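Local atomic coordinates of oxidoreductase, zinc-binding dehydrogenase family (Myxococcus xanthus, PDB entry 5K1S), a protein that is a zinc-binding medium-chain reductase, AibC, involved in an alternative de novo route to isovaleryl coenzyme A. Residues A[103-108]-A[163-168]; A[128-133]-A[142-147]; A[149-154]-A[313-318]. One frame throughout, in Å; residues are numbered along the deposited sequence. Where two conformers were deposited one is given.

Contact 1: A[103-108]-A[163-168]. With ZN (zinc ion), chain F.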
loop_
_atom_site.group_PDB
_atom_site.type_symbol
_atom_site.label_atom_id
_atom_site.label_comp_id
_atom_site.label_asym_id
_atom_site.label_seq_id
_atom_site.Cartn_x
_atom_site.Cartn_y
_atom_site.Cartn_z
ATOM N N THR A 103 -16.195 19.941 -13.267
ATOM C CA THR A 103 -15.123 20.283 -12.343
ATOM C C THR A 103 -14.593 19.047 -11.624
ATOM O O THR A 103 -15.329 18.096 -11.346
ATOM C CB THR A 103 -15.608 21.296 -11.306
ATOM O OG1 THR A 103 -16.732 20.756 -10.599
ATOM C CG2 THR A 103 -16.007 22.609 -11.971
ATOM N N LEU A 104 -13.295 19.073 -11.328
ATOM C CA LEU A 104 -12.685 18.095 -10.444
ATOM C C LEU A 104 -13.045 18.423 -8.997
ATOM O O LEU A 104 -13.804 19.353 -8.709
ATOM C CB LEU A 104 -11.168 18.074 -10.632
ATOM C CG LEU A 104 -10.608 17.469 -11.920
ATOM C CD1 LEU A 104 -9.125 17.767 -12.032
ATOM C CD2 LEU A 104 -10.844 15.973 -11.961
ATOM N N GLN A 105 -12.489 17.650 -8.066
ATOM C CA GLN A 105 -12.670 17.951 -6.652
ATOM C C GLN A 105 -11.704 19.040 -6.199
ATOM O O GLN A 105 -12.114 20.021 -5.569
ATOM C CB GLN A 105 -12.482 16.682 -5.821
ATOM C CG GLN A 105 -13.502 15.588 -6.134
ATOM C CD GLN A 105 -12.867 14.246 -6.455
ATOM O OE1 GLN A 105 -11.651 14.135 -6.595
ATOM N NE2 GLN A 105 -13.696 13.218 -6.574
ATOM N N ARG A 106 -10.421 18.887 -6.523
ATOM C CA ARG A 106 -9.383 19.808 -6.088
ATOM C C ARG A 106 -8.489 20.170 -7.266
ATOM O O ARG A 106 -8.498 19.516 -8.310
ATOM C CB ARG A 106 -8.537 19.202 -4.960
ATOM C CG ARG A 106 -7.832 17.912 -5.355
ATOM C CD ARG A 106 -6.961 17.372 -4.236
ATOM N NE ARG A 106 -5.794 18.210 -3.977
ATOM C CZ ARG A 106 -4.699 18.227 -4.730
ATOM N NH1 ARG A 106 -4.618 17.460 -5.809
ATOM N NH2 ARG A 106 -3.684 19.017 -4.413
ATOM N N MET A 107 -7.700 21.223 -7.075
ATOM C CA MET A 107 -6.789 21.701 -8.098
ATOM C C MET A 107 -5.436 21.002 -7.980
ATOM O O MET A 107 -5.210 20.157 -7.110
ATOM C CB MET A 107 -6.623 23.218 -7.996
ATOM C CG MET A 107 -7.800 24.014 -8.534
ATOM S SD MET A 107 -8.183 23.618 -10.251
ATOM C CE MET A 107 -6.642 24.044 -11.061
ATOM N N SER A 108 -4.525 21.367 -8.879
ATOM C CA SER A 108 -3.185 20.796 -8.919
ATOM C C SER A 108 -2.306 21.747 -9.717
ATOM O O SER A 108 -2.688 22.164 -10.815
ATOM C CB SER A 108 -3.204 19.400 -9.553
ATOM O OG SER A 108 -1.901 18.855 -9.632
ATOM N N THR A 163 -22.262 13.872 -11.573
ATOM C CA THR A 163 -21.998 12.906 -10.512
ATOM C C THR A 163 -20.923 11.905 -10.919
ATOM O O THR A 163 -20.805 10.844 -10.299
ATOM C CB THR A 163 -23.280 12.168 -10.118
ATOM O OG1 THR A 163 -23.796 11.456 -11.250
ATOM C CG2 THR A 163 -24.331 13.152 -9.617
ATOM N N VAL A 164 -20.126 12.225 -11.938
ATOM C CA VAL A 164 -19.153 11.275 -12.463
ATOM C C VAL A 164 -17.854 11.334 -11.670
ATOM O O VAL A 164 -17.232 10.302 -11.398
ATOM C CB VAL A 164 -18.912 11.555 -13.960
ATOM C CG1 VAL A 164 -17.851 10.625 -14.529
ATOM C CG2 VAL A 164 -20.207 11.411 -14.735
ATOM N N CYS A 165 -17.423 12.538 -11.283
ATOM C CA CYS A 165 -16.099 12.701 -10.690
ATOM C C CYS A 165 -15.958 11.879 -9.415
ATOM O O CYS A 165 -14.989 11.130 -9.251
ATOM C CB CYS A 165 -15.832 14.179 -10.409
ATOM S SG CYS A 165 -14.104 14.555 -10.024
ATOM N N CYS A 166 -16.917 12.002 -8.501
ATOM C CA CYS A 166 -16.822 11.360 -7.195
ATOM C C CYS A 166 -17.282 9.910 -7.202
ATOM O O CYS A 166 -17.393 9.310 -6.127
ATOM C CB CYS A 166 -17.630 12.152 -6.169
ATOM S SG CYS A 166 -17.092 13.855 -6.017
ATOM N N THR A 167 -17.551 9.335 -8.372
ATOM C CA THR A 167 -17.911 7.925 -8.464
ATOM C C THR A 167 -17.073 7.241 -9.536
ATOM O O THR A 167 -16.099 6.549 -9.221
ATOM C CB THR A 167 -19.402 7.765 -8.767
ATOM O OG1 THR A 167 -19.726 8.474 -9.968
ATOM C CG2 THR A 167 -20.238 8.307 -7.617
ATOM N N THR A 168 -17.438 7.431 -10.805
ATOM C CA THR A 168 -16.662 6.839 -11.889
ATOM C C THR A 168 -15.271 7.452 -11.978
ATOM O O THR A 168 -14.311 6.755 -12.323
ATOM C CB THR A 168 -17.402 7.007 -13.215
ATOM O OG1 THR A 168 -18.725 6.466 -13.100
ATOM C CG2 THR A 168 -16.662 6.293 -14.341
HETATM ZN ZN ZN F . -17.051 14.351 -3.742
#

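Contact 2: A[128-133]-A[142-147]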
loop_
_atom_site.group_PDB
_atom_site.type_symbol
_atom_site.label_atom_id
_atom_site.label_comp_id
_atom_site.label_asym_id
_atom_site.label_seq_id
_atom_site.Cartn_x
_atom_site.Cartn_y
_atom_site.Cartn_z
ATOM N N ARG A 128 -6.327 23.647 -3.624
ATOM C CA ARG A 128 -7.628 24.296 -3.543
ATOM C C ARG A 128 -8.730 23.356 -4.017
ATOM O O ARG A 128 -8.609 22.711 -5.062
ATOM C CB ARG A 128 -7.627 25.576 -4.376
ATOM C CG ARG A 128 -6.852 26.721 -3.742
ATOM C CD ARG A 128 -6.014 27.458 -4.773
ATOM N NE ARG A 128 -6.787 27.793 -5.964
ATOM C CZ ARG A 128 -6.255 28.196 -7.112
ATOM N NH1 ARG A 128 -4.939 28.314 -7.237
ATOM N NH2 ARG A 128 -7.040 28.476 -8.143
ATOM N N PHE A 129 -9.803 23.289 -3.241
ATOM C CA PHE A 129 -10.974 22.493 -3.568
ATOM C C PHE A 129 -12.092 23.388 -4.085
ATOM O O PHE A 129 -12.222 24.547 -3.682
ATOM C CB PHE A 129 -11.469 21.724 -2.339
ATOM C CG PHE A 129 -10.808 20.389 -2.139
ATOM C CD1 PHE A 129 -9.529 20.301 -1.618
ATOM C CD2 PHE A 129 -11.478 19.218 -2.454
ATOM C CE1 PHE A 129 -8.925 19.067 -1.426
ATOM C CE2 PHE A 129 -10.881 17.984 -2.263
ATOM C CZ PHE A 129 -9.605 17.908 -1.747
ATOM N N PHE A 130 -12.900 22.841 -4.987
ATOM C CA PHE A 130 -14.126 23.517 -5.384
ATOM C C PHE A 130 -15.145 23.430 -4.255
ATOM O O PHE A 130 -15.335 22.373 -3.648
ATOM C CB PHE A 130 -14.691 22.900 -6.662
ATOM C CG PHE A 130 -13.909 23.244 -7.894
ATOM C CD1 PHE A 130 -12.840 22.462 -8.295
ATOM C CD2 PHE A 130 -14.244 24.352 -8.655
ATOM C CE1 PHE A 130 -12.119 22.782 -9.429
ATOM C CE2 PHE A 130 -13.524 24.677 -9.787
ATOM C CZ PHE A 130 -12.462 23.891 -10.175
ATOM N N GLY A 131 -15.794 24.554 -3.964
ATOM C CA GLY A 131 -16.696 24.625 -2.835
ATOM C C GLY A 131 -16.023 24.912 -1.513
ATOM O O GLY A 131 -16.695 24.887 -0.474
ATOM N N GLU A 132 -14.717 25.178 -1.516
ATOM C CA GLU A 132 -13.994 25.510 -0.295
ATOM C C GLU A 132 -13.201 26.796 -0.494
ATOM O O GLU A 132 -13.752 27.891 -0.349
ATOM C CB GLU A 132 -13.089 24.348 0.116
ATOM C CG GLU A 132 -13.869 23.111 0.542
ATOM C CD GLU A 132 -13.008 21.871 0.643
ATOM O OE1 GLU A 132 -11.827 21.989 1.036
ATOM O OE2 GLU A 132 -13.513 20.774 0.322
ATOM N N GLU A 133 -11.915 26.693 -0.839
ATOM C CA GLU A 133 -11.114 27.897 -1.033
ATOM C C GLU A 133 -11.619 28.720 -2.210
ATOM O O GLU A 133 -11.494 29.951 -2.204
ATOM C CB GLU A 133 -9.643 27.531 -1.236
ATOM C CG GLU A 133 -9.100 26.550 -0.211
ATOM C CD GLU A 133 -7.592 26.624 -0.073
ATOM O OE1 GLU A 133 -7.054 27.749 0.004
ATOM O OE2 GLU A 133 -6.941 25.558 -0.048
ATOM N N MET A 142 -19.896 29.732 -12.067
ATOM C CA MET A 142 -18.692 29.548 -11.271
ATOM C C MET A 142 -17.484 29.693 -12.179
ATOM O O MET A 142 -17.529 29.319 -13.356
ATOM C CB MET A 142 -18.674 28.177 -10.581
ATOM C CG MET A 142 -18.538 26.998 -11.533
ATOM S SD MET A 142 -18.657 25.399 -10.702
ATOM C CE MET A 142 -17.191 25.437 -9.673
ATOM N N VAL A 143 -16.415 30.240 -11.624
ATOM C CA VAL A 143 -15.138 30.326 -12.320
ATOM C C VAL A 143 -14.341 29.067 -12.018
ATOM O O VAL A 143 -14.426 28.497 -10.927
ATOM C CB VAL A 143 -14.374 31.603 -11.914
ATOM C CG1 VAL A 143 -12.911 31.535 -12.349
ATOM C CG2 VAL A 143 -15.041 32.818 -12.534
ATOM N N ALA A 144 -13.558 28.629 -12.995
ATOM C CA ALA A 144 -12.785 27.405 -12.856
ATOM C C ALA A 144 -11.472 27.518 -13.618
ATOM O O ALA A 144 -11.484 27.782 -14.827
ATOM C CB ALA A 144 -13.584 26.207 -13.369
ATOM N N PRO A 145 -10.324 27.337 -12.965
ATOM C CA PRO A 145 -9.074 27.222 -13.724
ATOM C C PRO A 145 -9.166 26.058 -14.699
ATOM O O PRO A 145 -9.707 24.999 -14.377
ATOM C CB PRO A 145 -8.016 26.974 -12.639
ATOM C CG PRO A 145 -8.631 27.469 -11.375
ATOM C CD PRO A 145 -10.098 27.230 -11.513
ATOM N N VAL A 146 -8.647 26.265 -15.910
ATOM C CA VAL A 146 -8.749 25.220 -16.924
ATOM C C VAL A 146 -8.126 23.926 -16.423
ATOM O O VAL A 146 -8.523 22.832 -16.843
ATOM C CB VAL A 146 -8.108 25.686 -18.248
ATOM C CG1 VAL A 146 -8.881 26.872 -18.818
ATOM C CG2 VAL A 146 -6.638 26.038 -18.048
ATOM N N GLY A 147 -7.161 24.019 -15.507
ATOM C CA GLY A 147 -6.508 22.838 -14.978
ATOM C C GLY A 147 -7.402 21.936 -14.153
ATOM O O GLY A 147 -7.016 20.791 -13.891
#

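Contact 3: A[149-154]-A[313-318]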
loop_
_atom_site.group_PDB
_atom_site.type_symbol
_atom_site.label_atom_id
_atom_site.label_comp_id
_atom_site.label_asym_id
_atom_site.label_seq_id
_atom_site.Cartn_x
_atom_site.Cartn_y
_atom_site.Cartn_z
ATOM N N LEU A 149 -10.762 21.197 -14.965
ATOM C CA LEU A 149 -11.957 20.917 -15.750
ATOM C C LEU A 149 -11.788 19.628 -16.540
ATOM O O LEU A 149 -10.701 19.333 -17.045
ATOM C CB LEU A 149 -12.266 22.070 -16.717
ATOM C CG LEU A 149 -12.718 23.398 -16.106
ATOM C CD1 LEU A 149 -12.995 24.405 -17.211
ATOM C CD2 LEU A 149 -13.950 23.219 -15.227
ATOM N N GLY A 150 -12.873 18.861 -16.632
ATOM C CA GLY A 150 -12.941 17.704 -17.504
ATOM C C GLY A 150 -13.959 17.937 -18.600
ATOM O O GLY A 150 -14.869 18.752 -18.430
ATOM N N ARG A 151 -13.832 17.233 -19.722
ATOM C CA ARG A 151 -14.661 17.481 -20.896
ATOM C C ARG A 151 -15.844 16.524 -20.925
ATOM O O ARG A 151 -15.668 15.303 -20.843
ATOM C CB ARG A 151 -13.834 17.346 -22.173
ATOM C CG ARG A 151 -12.697 18.343 -22.237
ATOM C CD ARG A 151 -12.055 18.399 -23.603
ATOM N NE ARG A 151 -11.147 19.538 -23.710
ATOM C CZ ARG A 151 -11.526 20.775 -24.014
ATOM N NH1 ARG A 151 -12.803 21.050 -24.249
ATOM N NH2 ARG A 151 -10.625 21.744 -24.084
ATOM N N VAL A 152 -17.043 17.082 -21.050
ATOM C CA VAL A 152 -18.278 16.306 -21.044
ATOM C C VAL A 152 -18.658 16.016 -22.494
ATOM O O VAL A 152 -18.894 16.966 -23.257
ATOM C CB VAL A 152 -19.405 17.058 -20.328
ATOM C CG1 VAL A 152 -20.684 16.225 -20.316
ATOM C CG2 VAL A 152 -18.981 17.419 -18.910
ATOM N N PRO A 153 -18.729 14.753 -22.914
ATOM C CA PRO A 153 -19.191 14.467 -24.277
ATOM C C PRO A 153 -20.582 15.035 -24.512
ATOM O O PRO A 153 -21.419 15.087 -23.609
ATOM C CB PRO A 153 -19.192 12.935 -24.342
ATOM C CG PRO A 153 -18.244 12.504 -23.277
ATOM C CD PRO A 153 -18.364 13.524 -22.188
ATOM N N ALA A 154 -20.821 15.474 -25.749
ATOM C CA ALA A 154 -22.117 16.045 -26.092
ATOM C C ALA A 154 -23.253 15.056 -25.876
ATOM O O ALA A 154 -24.402 15.476 -25.700
ATOM C CB ALA A 154 -22.112 16.523 -27.543
ATOM N N GLU A 313 -8.174 11.377 -15.732
ATOM C CA GLU A 313 -9.094 10.345 -15.268
ATOM C C GLU A 313 -10.543 10.793 -15.410
ATOM O O GLU A 313 -11.415 9.993 -15.767
ATOM C CB GLU A 313 -8.786 9.990 -13.815
ATOM C CG GLU A 313 -7.424 9.348 -13.616
ATOM C CD GLU A 313 -6.916 9.485 -12.195
ATOM O OE1 GLU A 313 -7.608 10.113 -11.369
ATOM O OE2 GLU A 313 -5.818 8.971 -11.907
ATOM N N LEU A 314 -10.823 12.067 -15.128
ATOM C CA LEU A 314 -12.185 12.564 -15.282
ATOM C C LEU A 314 -12.600 12.577 -16.748
ATOM O O LEU A 314 -13.727 12.189 -17.080
ATOM C CB LEU A 314 -12.312 13.962 -14.676
ATOM C CG LEU A 314 -13.691 14.619 -14.820
ATOM C CD1 LEU A 314 -14.783 13.750 -14.209
ATOM C CD2 LEU A 314 -13.701 16.005 -14.191
ATOM N N ASP A 315 -11.710 13.025 -17.639
ATOM C CA ASP A 315 -12.003 12.952 -19.067
ATOM C C ASP A 315 -12.347 11.526 -19.475
ATOM O O ASP A 315 -13.288 11.302 -20.244
ATOM C CB ASP A 315 -10.814 13.466 -19.881
ATOM C CG ASP A 315 -10.666 14.977 -19.818
ATOM O OD1 ASP A 315 -11.685 15.677 -19.631
ATOM O OD2 ASP A 315 -9.527 15.467 -19.959
ATOM N N GLU A 316 -11.596 10.548 -18.963
ATOM C CA GLU A 316 -11.882 9.152 -19.276
ATOM C C GLU A 316 -13.172 8.690 -18.610
ATOM O O GLU A 316 -13.983 7.994 -19.234
ATOM C CB GLU A 316 -10.706 8.275 -18.840
ATOM C CG GLU A 316 -10.882 6.794 -19.138
ATOM C CD GLU A 316 -10.993 6.501 -20.622
ATOM O OE1 GLU A 316 -10.758 7.422 -21.436
ATOM O OE2 GLU A 316 -11.318 5.348 -20.976
ATOM N N ALA A 317 -13.377 9.061 -17.346
ATOM C CA ALA A 317 -14.601 8.678 -16.648
ATOM C C ALA A 317 -15.827 9.242 -17.353
ATOM O O ALA A 317 -16.811 8.528 -17.581
ATOM C CB ALA A 317 -14.546 9.159 -15.198
ATOM N N LEU A 318 -15.786 10.528 -17.704
ATOM C CA LEU A 318 -16.893 11.128 -18.440
ATOM C C LEU A 318 -17.130 10.402 -19.757
ATOM O O LEU A 318 -18.279 10.203 -20.169
ATOM C CB LEU A 318 -16.615 12.611 -18.684
ATOM C CG LEU A 318 -16.569 13.487 -17.430
ATOM C CD1 LEU A 318 -15.980 14.853 -17.747
ATOM C CD2 LEU A 318 -17.957 13.633 -16.829
#

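Contact 1: A[103-108]-A[163-168]
The flat carboxamide of Gln105 meets two consecutive cysteines in two different ways. Over one face lies the sulfur of Cys165, almost straight above the amide carbon, with its SG 3.8 Å from Gln105 CD. At the nitrogen edge, and practically in the amide plane (2° out of it), sits the sulfur of Cys166. Here the contact is directional: Gln105 NE2 donates a hydrogen bond to Cys166 SG over 3.5 Å, nearly straight at 175°. The carbonyl O of Cys165 stands on the same side of the amide as its own sulfur, near NE2 but not bonded to it. The Gln105 chain reaches this position by a bend at chi2 (127°), which turns the amide across to the cysteines.

Cys166 SG also binds the zinc ion at 2.3 Å, beside Cys57 and His79. Gln105 is therefore a second-shell residue, and the case illustrates how a metal-bound sulfur can also accept an N-H from a separate loop, which would be expected to help fix its position. The trio matches the catalytic-type zinc site of medium-chain alcohol dehydrogenases. Cys165 stays out of the metal site and points its sulfur back at the loop, where Leu104 CD2 packs against it at 4.0 Å.

The whole contact is buried. The loop 103-108 leaves strand 100-103, whose last residue, Thr103, has its hydroxyl bonded to Ala81 N on strand 80-88, while Cys165 and Cys166 lie on helix 165-178; helix 311-323 packs alongside, with Leu314 touching both Leu104 and Cys165.

Contact 2: A[128-133]-A[142-147]
Phe130 is the bump of this contact, its ring pushed toward a shallow hollow lined by Met142, Ala144 and Pro145. The methyl of Ala144 lies at the ring edge, close to the ring plane, with CB 3.9 Å from Phe130 CE2; a side chain this small lets the edge come up to the strand. The carbonyl O of Val143 is also at the edge, 4.1 Å from Phe130 CE2. Met142 closes one end of the hollow. Its chain crosses the phenyl at about a right angle, and a turn at chi3 (-65°) brings the terminal methyl obliquely to the ring, CE touching both CD2 and CE2. Toward the other end Pro145 CD approaches the ring, likewise obliquely, 4.3 Å from Phe130 CZ.

Seen in the fold, this is a loop of the GroES-like domain packed against one of the domain's own strands. Residues 142-145 belong to strand 141-145, which pairs antiparallel with strand 46-56. Segment 128-133 follows the lobe holding the four-cysteine zinc site and bends back through a type II turn from Phe129 to Glu132, in which Gly131 takes the positive phi (84°) usual for the third residue of such turns. The bend presents Phe130 to the strand, and the same phenyl comes within about 4 Å of the His79 side chain, nearest atoms, at the other zinc.

Pro145 serves as a second, smaller bump. Bends at chi2 and chi3 of Arg128 bring one terminal nitrogen, NH2, obliquely up to Pro145 CG, 3.7 Å away. No hydrogen bond joins the two segments, and Met142 continues the apolar layer inward onto Leu49, Val51 and Thr103.

Contact 3: A[149-154]-A[313-318]
Asp315 and Arg151 make the one hydrogen bond between the two segments. The backbone N of Arg151 donates to Asp315 OD1 at 2.7 Å and 162°, meeting the oxygen nearly along its C-O axis. The same oxygen also lies 3.2 Å from Gly150 CA. An alanine in place of Asp315 would remove the carboxylate, and the Arg151 amide would probably be left without this acceptor.

The opposite charges may add a weak long-range attraction. The Arg151 and Asp315 side chains run side by side in the same direction, but Arg151 NE stays 5.6 Å from Asp315 OD1, so there is no salt bridge. The guanidinium instead makes a cation-pi contact with Trp95.

Apolar packing supplies the rest. Leu314 CD2 rests on bare backbone, 3.8 Å from Gly150 CA; a beta carbon on that glycine would run into this methyl. Leu318 reaches in with CG beside the backbone N (chi1 -66°), which brings CD1 up to the Arg151 carbonyl, with Val152 CG2 4.1 Å from CD1. Pro153 crosses Leu318 at about a right angle, its CD 4.0 Å from Leu318 CB.

The axes of strand 149-151 and helix 313-318 head the same general way, 33° apart, and approach to 6.9 Å. Gly150 and Val152 pair with Ala102 and Arg100 on strand 100-103, whereas the intervening Arg151 turns its N-H to the helix. The chemistry implies a division of labour at this contact: a helix carboxylate takes up the strand N-H that faces it, leucines fill the interface, and the glycine lets the helix come close.

Contacts 1 and 2 share a backbone seam, with Met107 N 2.7 Å from Arg128 O and Gln105 O 3.0 Å from Phe130 N, both probable hydrogen bonds. Contacts 1 and 3 meet through side chains: Leu104 CD2 lies 3.6 Å from Leu314 CD2, and Val164 CB lies 3.7 Å from Leu318 CD2. Contacts 2 and 3 touch where Ala144 CB comes 3.5 Å from Leu149 CD2. The zinc held by Cys166 belongs to contact 1. Measured between nearest atoms, the Phe130 side chain of contact 2 is about 9 Å from the metal but only about 4 Å from its ligand His79; contact 3 is more remote, with Leu314 about 11 Å from the zinc.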